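Local coordinates for protein signal recognition particle receptor FtsY (Sulfolobus acidocaldarius, PDB 5L3W) that acts as the receptor for the signal recognition particle, its NG domain joining a helical bundle to a P-loop nucleotide-binding domain that here holds GDP, at residues A146-R151 with A202-I207; D177-A182 with L215-R220; Q242-E247 with E275-V280. One frame throughout, in Å; residues are numbered along the deposited sequence.

Contact 1 (A146-R151 with A202-I207). With GDP (guanosine-5'-diphosphate), chain B.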
loop_
_atom_site.group_PDB
_atom_site.type_symbol
_atom_site.label_atom_id
_atom_site.label_comp_id
_atom_site.label_asym_id
_atom_site.label_seq_id
_atom_site.Cartn_x
_atom_site.Cartn_y
_atom_site.Cartn_z
ATOM N N ALA A 146 13.639 -7.084 16.597
ATOM C CA ALA A 146 14.345 -5.830 16.327
ATOM C C ALA A 146 15.706 -6.165 15.724
ATOM O O ALA A 146 16.677 -6.387 16.437
ATOM C CB ALA A 146 14.478 -5.012 17.607
ATOM N N SER A 147 15.788 -6.212 14.395
ATOM C CA SER A 147 17.025 -6.617 13.738
ATOM C C SER A 147 17.812 -5.448 13.164
ATOM O O SER A 147 18.822 -5.674 12.483
ATOM C CB SER A 147 16.746 -7.638 12.642
ATOM O OG SER A 147 16.220 -8.820 13.200
ATOM N N ASP A 148 17.367 -4.212 13.406
ATOM C CA ASP A 148 18.201 -3.025 13.203
ATOM C C ASP A 148 19.036 -2.802 14.467
ATOM O O ASP A 148 18.841 -1.858 15.238
ATOM C CB ASP A 148 17.330 -1.820 12.867
ATOM C CG ASP A 148 18.142 -0.602 12.424
ATOM O OD1 ASP A 148 19.387 -0.602 12.572
ATOM O OD2 ASP A 148 17.515 0.363 11.925
ATOM N N THR A 149 19.993 -3.713 14.666
ATOM C CA THR A 149 20.673 -3.866 15.947
ATOM C C THR A 149 21.752 -2.818 16.200
ATOM O O THR A 149 22.297 -2.763 17.314
ATOM C CB THR A 149 21.291 -5.272 16.049
ATOM O OG1 THR A 149 22.415 -5.379 15.171
ATOM C CG2 THR A 149 20.267 -6.346 15.686
ATOM N N PHE A 150 22.090 -2.004 15.202
ATOM C CA PHE A 150 23.089 -0.959 15.391
ATOM C C PHE A 150 22.483 0.438 15.505
ATOM O O PHE A 150 23.143 1.338 16.030
ATOM C CB PHE A 150 24.114 -0.989 14.243
ATOM C CG PHE A 150 25.217 -2.009 14.428
ATOM C CD1 PHE A 150 24.998 -3.357 14.161
ATOM C CD2 PHE A 150 26.478 -1.616 14.858
ATOM C CE1 PHE A 150 26.016 -4.294 14.327
ATOM C CE2 PHE A 150 27.497 -2.547 15.031
ATOM C CZ PHE A 150 27.268 -3.887 14.765
ATOM N N ARG A 151 21.254 0.643 15.028
ATOM C CA ARG A 151 20.554 1.916 15.216
ATOM C C ARG A 151 19.829 1.833 16.552
ATOM O O ARG A 151 18.666 1.432 16.633
ATOM C CB ARG A 151 19.591 2.200 14.067
ATOM C CG ARG A 151 19.105 3.641 14.023
ATOM C CD ARG A 151 18.153 3.910 12.855
ATOM N NE ARG A 151 16.794 3.425 13.108
ATOM C CZ ARG A 151 15.683 4.057 12.727
ATOM N NH1 ARG A 151 15.756 5.215 12.080
ATOM N NH2 ARG A 151 14.493 3.537 12.997
ATOM N N ALA A 202 17.682 -3.105 9.141
ATOM C CA ALA A 202 18.539 -1.939 9.344
ATOM C C ALA A 202 18.094 -0.747 8.506
ATOM O O ALA A 202 18.167 -0.767 7.274
ATOM C CB ALA A 202 20.003 -2.274 9.046
ATOM N N GLY A 203 17.598 0.286 9.183
ATOM C CA GLY A 203 17.351 1.560 8.534
ATOM C C GLY A 203 18.636 2.358 8.492
ATOM O O GLY A 203 19.359 2.449 9.489
ATOM N N ARG A 204 18.943 2.906 7.324
ATOM C CA ARG A 204 20.105 3.753 7.128
ATOM C C ARG A 204 19.647 5.031 6.446
ATOM O O ARG A 204 18.494 5.158 6.038
ATOM C CB ARG A 204 21.182 3.047 6.293
ATOM C CG ARG A 204 21.777 1.815 6.946
ATOM C CD ARG A 204 22.530 2.174 8.217
ATOM N NE ARG A 204 23.126 1.000 8.857
ATOM C CZ ARG A 204 22.606 0.369 9.909
ATOM N NH1 ARG A 204 21.472 0.800 10.459
ATOM N NH2 ARG A 204 23.222 -0.692 10.414
ATOM N N MET A 205 20.553 5.999 6.334
ATOM C CA MET A 205 20.236 7.158 5.506
ATOM C C MET A 205 20.278 6.795 4.022
ATOM O O MET A 205 19.517 7.359 3.224
ATOM C CB MET A 205 21.180 8.318 5.828
ATOM C CG MET A 205 20.765 9.653 5.206
ATOM S SD MET A 205 21.243 11.096 6.192
ATOM C CE MET A 205 20.086 10.962 7.554
ATOM N N HIS A 206 21.130 5.838 3.644
ATOM C CA HIS A 206 21.278 5.400 2.265
ATOM C C HIS A 206 21.492 3.894 2.235
ATOM O O HIS A 206 22.201 3.341 3.083
ATOM C CB HIS A 206 22.457 6.103 1.572
ATOM C CG HIS A 206 22.351 7.599 1.568
ATOM N ND1 HIS A 206 21.269 8.269 1.035
ATOM C CD2 HIS A 206 23.193 8.556 2.033
ATOM C CE1 HIS A 206 21.447 9.572 1.174
ATOM N NE2 HIS A 206 22.605 9.773 1.778
ATOM N N ILE A 207 20.860 3.232 1.264
ATOM C CA ILE A 207 21.223 1.856 0.965
ATOM C C ILE A 207 22.706 1.826 0.609
ATOM O O ILE A 207 23.256 2.791 0.064
ATOM C CB ILE A 207 20.363 1.300 -0.182
ATOM C CG1 ILE A 207 20.717 -0.166 -0.450
ATOM C CG2 ILE A 207 20.541 2.155 -1.429
ATOM C CD1 ILE A 207 20.323 -0.680 -1.810
HETATM P PB GDP B . 11.839 5.401 10.994
HETATM O O1B GDP B . 11.478 4.219 11.863
HETATM O O2B GDP B . 12.084 4.917 9.584
HETATM O O3B GDP B . 13.098 6.072 11.479
HETATM O O3A GDP B . 10.579 6.397 10.961
HETATM P PA GDP B . 9.538 6.622 12.178
HETATM O O1A GDP B . 8.637 5.435 12.429
HETATM O O2A GDP B . 10.286 7.035 13.428
HETATM O "O5'" GDP B . 8.682 7.844 11.596
HETATM C "C5'" GDP B . 9.297 9.124 11.389
HETATM C "C4'" GDP B . 8.232 10.208 11.504
HETATM O "O4'" GDP B . 7.270 10.044 10.450
HETATM C "C3'" GDP B . 7.475 10.053 12.819
HETATM O "O3'" GDP B . 7.313 11.306 13.494
HETATM C "C2'" GDP B . 6.126 9.512 12.405
HETATM O "O2'" GDP B . 5.092 9.932 13.293
HETATM C "C1'" GDP B . 5.956 10.061 10.996
HETATM N N9 GDP B . 5.013 9.224 10.227
HETATM C C8 GDP B . 5.130 7.906 9.965
HETATM N N7 GDP B . 4.067 7.454 9.256
HETATM C C5 GDP B . 3.248 8.506 9.048
HETATM C C6 GDP B . 1.956 8.745 8.360
HETATM O O6 GDP B . 1.349 7.826 7.777
HETATM N N1 GDP B . 1.448 9.981 8.390
HETATM C C2 GDP B . 2.066 11.008 9.008
HETATM N N2 GDP B . 1.479 12.231 8.981
HETATM N N3 GDP B . 3.251 10.863 9.652
HETATM C C4 GDP B . 3.873 9.665 9.699
HETATM O O HOH W 1 18.837 -5.673 9.913
#
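Asp-148 spends both of its carboxylate oxygens on the loop 202-207, and this is where the two segments press together. OD2 accepts from Gly-203 N at 2.7 Å with an N-H...O angle of 160°, although the donor stands well above the carboxylate plane. The chains run so close here that Asp-148 CG lies 3.4 Å from Ala-202 CA. Ala-202 is small enough for the chains to come this close, and Gly-203, having no side chain, leaves room beside Asp-148 OD2 and the Arg-151 guanidinium.

OD1 is met on its syn side by Arg-204 NH1, in a longer salt bridge of 3.3 Å. A bend at chi2 (-64°) curls the arginine back past its own backbone, so that its guanidinium edge points at the acid while Ala-202 CB lies over one face, toward its rim. The same NH1 also gives a hydrogen bond to Gly-203 O at 2.9 Å, which helps to fix the turn of the group.

Away from this knot the contact is loose. A water bridges Ser-147 O and Ala-202 N, the latter bond weak. Phe-150 offers little more than CB, 3.9 Å from Arg-204 NH2, and its ring leads off toward solvent.

Arg-151 carries the network to the ligand. Its NE pairs with Asp-148 OD2 at 3.4 Å, while NH1 donates to GDP O3B at 2.9 Å and NH2 reaches both O3B and O1B. Asp-148 is thus placed as a second-shell residue that probably helps to orient Arg-151 on the beta-phosphate. By sequence the segments carry the Asp-Thr-Phe-Arg and Ala-Gly-Arg elements of SRP-type nucleotide-binding domains, and the carboxylate joins two arginines, one from each loop, its negative charge probably offsetting theirs next to the phosphate.

Contact 2 (D177-A182 with L215-R220)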
loop_
_atom_site.group_PDB
_atom_site.type_symbol
_atom_site.label_atom_id
_atom_site.label_comp_id
_atom_site.label_asym_id
_atom_site.label_seq_id
_atom_site.Cartn_x
_atom_site.Cartn_y
_atom_site.Cartn_z
ATOM N N ASP A 177 24.182 -9.815 16.136
ATOM C CA ASP A 177 23.923 -10.435 14.845
ATOM C C ASP A 177 22.443 -10.282 14.543
ATOM O O ASP A 177 21.610 -10.872 15.243
ATOM C CB ASP A 177 24.347 -11.911 14.885
ATOM C CG ASP A 177 24.109 -12.638 13.571
ATOM O OD1 ASP A 177 23.326 -12.159 12.724
ATOM O OD2 ASP A 177 24.699 -13.718 13.390
ATOM N N PRO A 178 22.073 -9.496 13.527
ATOM C CA PRO A 178 20.643 -9.312 13.217
ATOM C C PRO A 178 19.949 -10.574 12.757
ATOM O O PRO A 178 18.715 -10.646 12.830
ATOM C CB PRO A 178 20.657 -8.261 12.094
ATOM C CG PRO A 178 22.009 -8.424 11.457
ATOM C CD PRO A 178 22.938 -8.728 12.614
ATOM N N ALA A 179 20.683 -11.549 12.228
ATOM C CA ALA A 179 20.037 -12.791 11.826
ATOM C C ALA A 179 19.695 -13.643 13.039
ATOM O O ALA A 179 18.754 -14.446 12.986
ATOM C CB ALA A 179 20.939 -13.563 10.851
ATOM N N SER A 180 20.461 -13.491 14.125
ATOM C CA SER A 180 20.183 -14.194 15.375
ATOM C C SER A 180 18.909 -13.681 16.019
ATOM O O SER A 180 18.086 -14.466 16.507
ATOM C CB SER A 180 21.344 -14.019 16.355
ATOM O OG SER A 180 22.494 -14.686 15.903
ATOM N N VAL A 181 18.760 -12.357 16.082
ATOM C CA VAL A 181 17.545 -11.783 16.641
ATOM C C VAL A 181 16.332 -12.327 15.901
ATOM O O VAL A 181 15.387 -12.825 16.514
ATOM C CB VAL A 181 17.602 -10.245 16.598
ATOM C CG1 VAL A 181 16.394 -9.654 17.308
ATOM C CG2 VAL A 181 18.872 -9.733 17.236
ATOM N N ALA A 182 16.378 -12.304 14.568
ATOM C CA ALA A 182 15.253 -12.768 13.760
ATOM C C ALA A 182 15.049 -14.273 13.882
ATOM O O ALA A 182 13.908 -14.747 13.952
ATOM C CB ALA A 182 15.481 -12.385 12.298
ATOM N N LEU A 215 20.955 -7.757 4.790
ATOM C CA LEU A 215 19.576 -8.114 4.471
ATOM C C LEU A 215 19.487 -9.495 3.834
ATOM O O LEU A 215 18.620 -10.288 4.203
ATOM C CB LEU A 215 18.958 -7.063 3.549
ATOM C CG LEU A 215 18.849 -5.676 4.157
ATOM C CD1 LEU A 215 18.158 -4.749 3.178
ATOM C CD2 LEU A 215 18.123 -5.724 5.510
ATOM N N LYS A 216 20.373 -9.805 2.881
ATOM C CA LYS A 216 20.345 -11.126 2.255
ATOM C C LYS A 216 20.704 -12.221 3.247
ATOM O O LYS A 216 20.280 -13.371 3.085
ATOM C CB LYS A 216 21.306 -11.194 1.062
ATOM C CG LYS A 216 20.912 -10.326 -0.125
ATOM C CD LYS A 216 22.033 -10.305 -1.154
ATOM C CE LYS A 216 21.492 -10.400 -2.563
ATOM N NZ LYS A 216 22.510 -9.997 -3.584
ATOM N N ARG A 217 21.494 -11.892 4.264
ATOM C CA ARG A 217 21.832 -12.895 5.263
ATOM C C ARG A 217 20.646 -13.132 6.189
ATOM O O ARG A 217 20.293 -14.283 6.478
ATOM C CB ARG A 217 23.091 -12.466 6.024
ATOM C CG ARG A 217 23.497 -13.422 7.111
ATOM C CD ARG A 217 24.946 -13.255 7.566
ATOM N NE ARG A 217 25.198 -14.124 8.705
ATOM C CZ ARG A 217 24.817 -13.841 9.951
ATOM N NH1 ARG A 217 25.062 -14.686 10.938
ATOM N NH2 ARG A 217 24.175 -12.709 10.210
ATOM N N VAL A 218 19.990 -12.055 6.623
ATOM C CA VAL A 218 18.746 -12.198 7.371
ATOM C C VAL A 218 17.740 -13.014 6.566
ATOM O O VAL A 218 17.141 -13.968 7.077
ATOM C CB VAL A 218 18.187 -10.812 7.753
ATOM C CG1 VAL A 218 16.827 -10.945 8.421
ATOM C CG2 VAL A 218 19.164 -10.086 8.679
ATOM N N LEU A 219 17.581 -12.678 5.280
ATOM C CA LEU A 219 16.593 -13.338 4.423
ATOM C C LEU A 219 16.839 -14.833 4.328
ATOM O O LEU A 219 15.909 -15.634 4.456
ATOM C CB LEU A 219 16.622 -12.729 3.024
ATOM C CG LEU A 219 15.932 -11.381 2.872
ATOM C CD1 LEU A 219 16.096 -10.904 1.449
ATOM C CD2 LEU A 219 14.462 -11.542 3.229
ATOM N N ARG A 220 18.090 -15.232 4.092
ATOM C CA ARG A 220 18.359 -16.647 3.911
ATOM C C ARG A 220 18.296 -17.403 5.230
ATOM O O ARG A 220 18.039 -18.606 5.227
ATOM C CB ARG A 220 19.698 -16.823 3.174
ATOM C CG ARG A 220 20.822 -17.433 3.896
ATOM C CD ARG A 220 22.087 -17.442 3.022
ATOM N NE ARG A 220 23.308 -17.267 3.820
ATOM C CZ ARG A 220 23.939 -16.100 3.989
ATOM N NH1 ARG A 220 23.491 -14.995 3.386
ATOM N NH2 ARG A 220 25.040 -16.038 4.745
#
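With chi1 at 180° in Asp-177 and 178° in Arg-217, each side chain sets out with CG opposite its backbone N, and the arginine then stays extended as far as NE, long enough to span the gap between two helices. The guanidinium grips the carboxylate end-on: NH2 donates to Asp-177 OD1 and NH1 to OD2, each at 2.7 Å. Both oxygens are met on their syn sides, with the acid at the arginine's edge.

OD1 does double duty. It also accepts from Ala-179 N at 2.8 Å, on its anti side and from the opposite face of the carboxylate, with a weaker bond from Ser-180 N. Asp-177 is therefore the N-cap of helix 178-191, a place well suited to a short acid, and the two-pronged grip of the arginine probably helps to fix the rotation of the capping carboxylate.

Deeper in, small residues let the helices draw together. Ala-179 CB comes within 3.4 Å of Arg-217 NH2. Val-218 puts CG2 against Pro-178 CB at 4.1 Å and CG1 against Ala-182 CB at 4.3 Å, while it also touches Ile-115 of strand 112-117.

The short segments cross at -30° with their axes 9.0 Å apart, running roughly the same way. Such near-parallel neighbouring helices, packed on a largely parallel sheet, are typical of the alpha/beta P-loop fold.

Contact 3 (Q242-E247 with E275-V280)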
loop_
_atom_site.group_PDB
_atom_site.type_symbol
_atom_site.label_atom_id
_atom_site.label_comp_id
_atom_site.label_asym_id
_atom_site.label_seq_id
_atom_site.Cartn_x
_atom_site.Cartn_y
_atom_site.Cartn_z
ATOM N N GLN A 242 14.945 4.359 -3.961
ATOM C CA GLN A 242 14.965 3.320 -2.931
ATOM C C GLN A 242 14.316 2.032 -3.428
ATOM O O GLN A 242 14.842 0.933 -3.200
ATOM C CB GLN A 242 14.255 3.809 -1.674
ATOM C CG GLN A 242 14.995 4.915 -0.952
ATOM C CD GLN A 242 14.043 5.772 -0.144
ATOM O OE1 GLN A 242 12.940 5.324 0.228
ATOM N NE2 GLN A 242 14.434 7.018 0.101
ATOM N N ALA A 243 13.168 2.144 -4.104
ATOM C CA ALA A 243 12.491 0.945 -4.591
ATOM C C ALA A 243 13.344 0.207 -5.620
ATOM O O ALA A 243 13.438 -1.023 -5.594
ATOM C CB ALA A 243 11.121 1.310 -5.177
ATOM N N ARG A 244 13.993 0.940 -6.523
ATOM C CA ARG A 244 14.808 0.291 -7.547
ATOM C C ARG A 244 16.010 -0.436 -6.937
ATOM O O ARG A 244 16.376 -1.530 -7.385
ATOM C CB ARG A 244 15.243 1.335 -8.581
ATOM C CG ARG A 244 16.328 0.892 -9.570
ATOM C CD ARG A 244 15.892 -0.281 -10.460
ATOM N NE ARG A 244 14.951 0.107 -11.514
ATOM C CZ ARG A 244 14.775 -0.571 -12.649
ATOM N NH1 ARG A 244 15.489 -1.673 -12.896
ATOM N NH2 ARG A 244 13.891 -0.138 -13.544
ATOM N N HIS A 245 16.630 0.137 -5.907
ATOM C CA HIS A 245 17.800 -0.526 -5.338
ATOM C C HIS A 245 17.415 -1.740 -4.494
ATOM O O HIS A 245 18.119 -2.752 -4.515
ATOM C CB HIS A 245 18.623 0.463 -4.508
ATOM C CG HIS A 245 19.165 1.619 -5.291
ATOM N ND1 HIS A 245 20.194 2.411 -4.828
ATOM C CD2 HIS A 245 18.807 2.133 -6.493
ATOM C CE1 HIS A 245 20.449 3.359 -5.713
ATOM N NE2 HIS A 245 19.621 3.213 -6.731
ATOM N N PHE A 246 16.332 -1.663 -3.718
ATOM C CA PHE A 246 15.865 -2.874 -3.039
ATOM C C PHE A 246 15.398 -3.932 -4.040
ATOM O O PHE A 246 15.571 -5.127 -3.793
ATOM C CB PHE A 246 14.753 -2.552 -2.024
ATOM C CG PHE A 246 15.265 -1.978 -0.720
ATOM C CD1 PHE A 246 15.951 -2.770 0.186
ATOM C CD2 PHE A 246 15.080 -0.646 -0.410
ATOM C CE1 PHE A 246 16.440 -2.245 1.372
ATOM C CE2 PHE A 246 15.572 -0.109 0.787
ATOM C CZ PHE A 246 16.255 -0.917 1.676
ATOM N N GLU A 247 14.828 -3.522 -5.178
ATOM C CA GLU A 247 14.432 -4.486 -6.209
ATOM C C GLU A 247 15.632 -5.231 -6.771
ATOM O O GLU A 247 15.613 -6.462 -6.887
ATOM C CB GLU A 247 13.701 -3.788 -7.358
ATOM C CG GLU A 247 12.238 -3.503 -7.094
ATOM C CD GLU A 247 11.706 -2.354 -7.944
ATOM O OE1 GLU A 247 12.315 -2.035 -8.994
ATOM O OE2 GLU A 247 10.672 -1.767 -7.555
ATOM N N GLU A 275 4.856 4.533 -11.006
ATOM C CA GLU A 275 6.212 4.155 -11.372
ATOM C C GLU A 275 6.740 3.004 -10.538
ATOM O O GLU A 275 7.756 2.414 -10.911
ATOM C CB GLU A 275 7.151 5.358 -11.252
ATOM C CG GLU A 275 6.505 6.663 -11.661
ATOM C CD GLU A 275 7.431 7.535 -12.473
ATOM O OE1 GLU A 275 8.448 7.009 -12.964
ATOM O OE2 GLU A 275 7.147 8.745 -12.615
ATOM N N LEU A 276 6.085 2.677 -9.426
ATOM C CA LEU A 276 6.410 1.467 -8.683
ATOM C C LEU A 276 6.015 0.232 -9.485
ATOM O O LEU A 276 5.042 0.236 -10.243
ATOM C CB LEU A 276 5.711 1.461 -7.315
ATOM C CG LEU A 276 6.170 2.633 -6.441
ATOM C CD1 LEU A 276 5.414 2.741 -5.105
ATOM C CD2 LEU A 276 7.682 2.532 -6.208
ATOM N N LYS A 277 6.796 -0.828 -9.319
ATOM C CA LYS A 277 6.535 -2.092 -9.970
ATOM C C LYS A 277 5.794 -3.088 -9.083
ATOM O O LYS A 277 5.105 -3.965 -9.612
ATOM C CB LYS A 277 7.863 -2.687 -10.458
ATOM C CG LYS A 277 8.443 -1.875 -11.622
ATOM C CD LYS A 277 9.950 -2.042 -11.774
ATOM C CE LYS A 277 10.287 -3.360 -12.436
ATOM N NZ LYS A 277 11.744 -3.491 -12.702
ATOM N N LYS A 278 5.884 -2.955 -7.763
ATOM C CA LYS A 278 5.254 -3.786 -6.751
ATOM C C LYS A 278 3.947 -3.167 -6.262
ATOM O O LYS A 278 3.808 -1.939 -6.221
ATOM C CB LYS A 278 6.199 -3.978 -5.557
ATOM C CG LYS A 278 7.138 -5.180 -5.686
ATOM C CD LYS A 278 8.108 -5.072 -6.846
ATOM C CE LYS A 278 9.037 -6.294 -6.907
ATOM N NZ LYS A 278 8.288 -7.595 -6.896
ATOM N N PRO A 279 2.991 -3.996 -5.848
ATOM C CA PRO A 279 1.714 -3.462 -5.353
ATOM C C PRO A 279 1.862 -2.667 -4.066
ATOM O O PRO A 279 2.678 -2.986 -3.204
ATOM C CB PRO A 279 0.855 -4.720 -5.123
ATOM C CG PRO A 279 1.853 -5.892 -5.037
ATOM C CD PRO A 279 2.999 -5.473 -5.945
ATOM N N VAL A 280 1.037 -1.625 -3.939
ATOM C CA VAL A 280 0.859 -0.916 -2.676
ATOM C C VAL A 280 -0.307 -1.550 -1.929
ATOM O O VAL A 280 -1.445 -1.505 -2.399
ATOM C CB VAL A 280 0.609 0.578 -2.905
ATOM C CG1 VAL A 280 0.356 1.274 -1.573
ATOM C CG2 VAL A 280 1.785 1.196 -3.621
#
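Ala-243, the first residue of helix segment 242-247 to touch the loop, meets Leu-276 through its CB, 3.8 Å from Leu-276 CD2. The methyl is small enough to let the leucine come in close, and Leu-276 also packs on Leu-231 of strand 226-232, making this the buried, apolar floor of the contact.

One residue on, Arg-244 stands at the surface. Bends at chi2 (62°) and chi3 (75°) fold its chain, and Lys-277 NZ lies over one face of the guanidinium, 4.1 Å from NH2. Both residues are exposed, so solvent probably screens the two like charges.

A turn of helix beyond Ala-243, Glu-247 points toward the loop. Its OE1 lies 3.6 Å from Lys-277 CD and 4.0 Å from NZ of the same lysine, which is attraction beyond salt-bridge range; the acid probably tempers the positive charge there. OE2 is 4.2 Å from Lys-278 CD and makes a weak hydrogen bond with Tyr-252 OH, while Lys-278 NZ finds its partner in Tyr-252 O. Each lysine thus makes its closest approach to Glu-247 through its aliphatic CD.

Helix 236-249 joins the parallel neighbours 226-232 and 254-258, a beta-alpha-beta crossover, and the loop against it leads into the next parallel strand, 280-284, an arrangement characteristic of the three-layered alpha/beta P-loop domain.

From the N terminus, the helical bundle comes first; all three contacts lie later, in the nucleotide-binding part. Segment 146-151 follows strand 142-146 and meets 202-207, closing a loop of 50 intervening residues as contact 1. Within that loop lies 177-182, which closes a loop of 32 residues with the later 215-220, so contacts 1 and 2 cross. They also touch, through a probable hydrogen bond from Ser-147 OG to Pro-178 O, tying the phosphate-side loops to the helix pair. Contact 3 opens later, in series, at helix 236-249 and closes a loop of 27 ahead of strand 280-284. Ile-207 against His-245 and Leu-215 against Phe-246 join it to the other two.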